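Local structure of putative gdp-fucose protein o-fucosyltransferase 1 (Caenorhabditis elegans, 3ZY2) at residues Glu118-Pro121 / Phe122-Trp126. The protein belongs to the GDP-fucose protein O-fucosyltransferase family, whose members have the two-domain GT-B fold, and is modelled with guanosine-5'-diphosphate bound. Sequence-based numbering, arbitrary orientation.
Sequences EGNP and FGPYW
Two backbone hydrogen bonds fasten the turn at Gly119-Pro121 to the start of the helix that follows. Gly123 N donates to Gly119 O over 3.0 Å (N-H...O 165°), and two residues further on, Tyr125 N reaches Pro121 O at 2.9 Å, the first helical bond from the N-cap. Proline suits this cap because only its carbonyl is called upon, while the cis peptide bond before it bends the chain sharply. Gly119 has a positive phi (88°), where a side chain would press on the preceding carbonyl oxygen; at Gly123 one would collide with Pro124 CD. Pro124 has no N-H to give, a small loss in the first turn of a helix.

Van der Waals contacts line the bend. The Phe122 ring, its CG anti to the carbonyl carbon (chi1 -56°), swings back beside the turn: Gly119 C lies at its edge and CD2 comes to 3.3 Å from Glu118 O. Asn120 crosses Pro124 at about a right angle, with ND2 3.6 Å from Pro124 CG, while its OD1 is hydrogen-bonded to Thr54. Tyr125 sends its OH to Asn45 N.

Pro121 and Tyr125 both pack on Ile47 of strand 46-48, and Gln103 of the second subunit touches Pro121 and Phe122. Helix 122-128 leads on to strand 135-138, outermost within this chain in its parallel sheet.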
loop_
_atom_site.group_PDB
_atom_site.type_symbol
_atom_site.label_atom_id
_atom_site.label_comp_id
_atom_site.label_asym_id
_atom_site.label_seq_id
_atom_site.Cartn_x
_atom_site.Cartn_y
_atom_site.Cartn_z
ATOM N N GLU A 118 -12.374 -4.638 2.981
ATOM C CA GLU A 118 -12.037 -5.371 4.203
ATOM C C GLU A 118 -11.581 -4.445 5.333
ATOM O O GLU A 118 -10.827 -3.479 5.113
ATOM C CB GLU A 118 -11.080 -6.553 3.968
ATOM C CG GLU A 118 -9.657 -6.211 3.569
ATOM C CD GLU A 118 -8.709 -7.412 3.662
ATOM O OE1 GLU A 118 -8.967 -8.452 3.009
ATOM O OE2 GLU A 118 -7.703 -7.314 4.396
ATOM N N GLY A 119 -12.087 -4.733 6.528
ATOM C CA GLY A 119 -11.752 -3.973 7.721
ATOM C C GLY A 119 -12.649 -2.772 7.958
ATOM O O GLY A 119 -13.638 -2.558 7.250
ATOM N N ASN A 120 -12.282 -1.997 8.972
ATOM C CA ASN A 120 -13.025 -0.820 9.404
ATOM C C ASN A 120 -12.053 0.361 9.356
ATOM O O ASN A 120 -10.943 0.267 9.896
ATOM C CB ASN A 120 -13.537 -1.058 10.830
ATOM C CG ASN A 120 -14.784 -0.233 11.177
ATOM O OD1 ASN A 120 -14.791 0.993 11.078
ATOM N ND2 ASN A 120 -15.826 -0.920 11.642
ATOM N N PRO A 121 -12.457 1.499 8.758
ATOM C CA PRO A 121 -13.792 1.905 8.300
ATOM C C PRO A 121 -14.115 1.584 6.848
ATOM O O PRO A 121 -15.134 2.033 6.359
ATOM C CB PRO A 121 -13.761 3.425 8.481
ATOM C CG PRO A 121 -12.324 3.779 8.186
ATOM C CD PRO A 121 -11.513 2.637 8.748
ATOM N N PHE A 122 -13.267 0.798 6.186
ATOM C CA PHE A 122 -13.415 0.486 4.761
ATOM C C PHE A 122 -14.799 -0.090 4.422
ATOM O O PHE A 122 -15.499 0.436 3.545
ATOM C CB PHE A 122 -12.289 -0.471 4.319
ATOM C CG PHE A 122 -10.918 0.060 4.605
ATOM C CD1 PHE A 122 -10.320 0.955 3.724
ATOM C CD2 PHE A 122 -10.239 -0.312 5.771
ATOM C CE1 PHE A 122 -9.063 1.461 3.976
ATOM C CE2 PHE A 122 -8.969 0.202 6.042
ATOM C CZ PHE A 122 -8.383 1.085 5.143
ATOM N N GLY A 123 -15.172 -1.163 5.113
ATOM C CA GLY A 123 -16.503 -1.766 5.003
ATOM C C GLY A 123 -17.652 -0.794 5.224
ATOM O O GLY A 123 -18.411 -0.544 4.286
ATOM N N PRO A 124 -17.789 -0.250 6.456
ATOM C CA PRO A 124 -18.898 0.665 6.772
ATOM C C PRO A 124 -18.997 1.898 5.861
ATOM O O PRO A 124 -20.113 2.322 5.544
ATOM C CB PRO A 124 -18.630 1.062 8.231
ATOM C CG PRO A 124 -17.884 -0.123 8.786
ATOM C CD PRO A 124 -17.002 -0.569 7.664
ATOM N N TYR A 125 -17.863 2.451 5.424
ATOM C CA TYR A 125 -17.874 3.607 4.522
ATOM C C TYR A 125 -18.584 3.324 3.206
ATOM O O TYR A 125 -19.520 4.043 2.815
ATOM C CB TYR A 125 -16.462 4.097 4.246
ATOM C CG TYR A 125 -16.435 5.397 3.498
ATOM C CD1 TYR A 125 -16.417 6.602 4.197
ATOM C CD2 TYR A 125 -16.398 5.430 2.101
ATOM C CE1 TYR A 125 -16.393 7.806 3.539
ATOM C CE2 TYR A 125 -16.346 6.644 1.421
ATOM C CZ TYR A 125 -16.359 7.827 2.150
ATOM O OH TYR A 125 -16.289 9.033 1.501
ATOM N N TRP A 126 -18.162 2.267 2.524
ATOM C CA TRP A 126 -18.778 1.938 1.242
ATOM C C TRP A 126 -20.182 1.361 1.429
ATOM O O TRP A 126 -21.053 1.625 0.601
ATOM C CB TRP A 126 -17.861 1.036 0.417
ATOM C CG TRP A 126 -16.553 1.719 0.057
ATOM C CD1 TRP A 126 -15.319 1.459 0.599
ATOM C CD2 TRP A 126 -16.351 2.793 -0.891
ATOM N NE1 TRP A 126 -14.366 2.275 0.033
ATOM C CE2 TRP A 126 -14.967 3.109 -0.878
ATOM C CE3 TRP A 126 -17.197 3.515 -1.747
ATOM C CZ2 TRP A 126 -14.409 4.107 -1.689
ATOM C CZ3 TRP A 126 -16.632 4.508 -2.569
ATOM C CH2 TRP A 126 -15.252 4.802 -2.518
#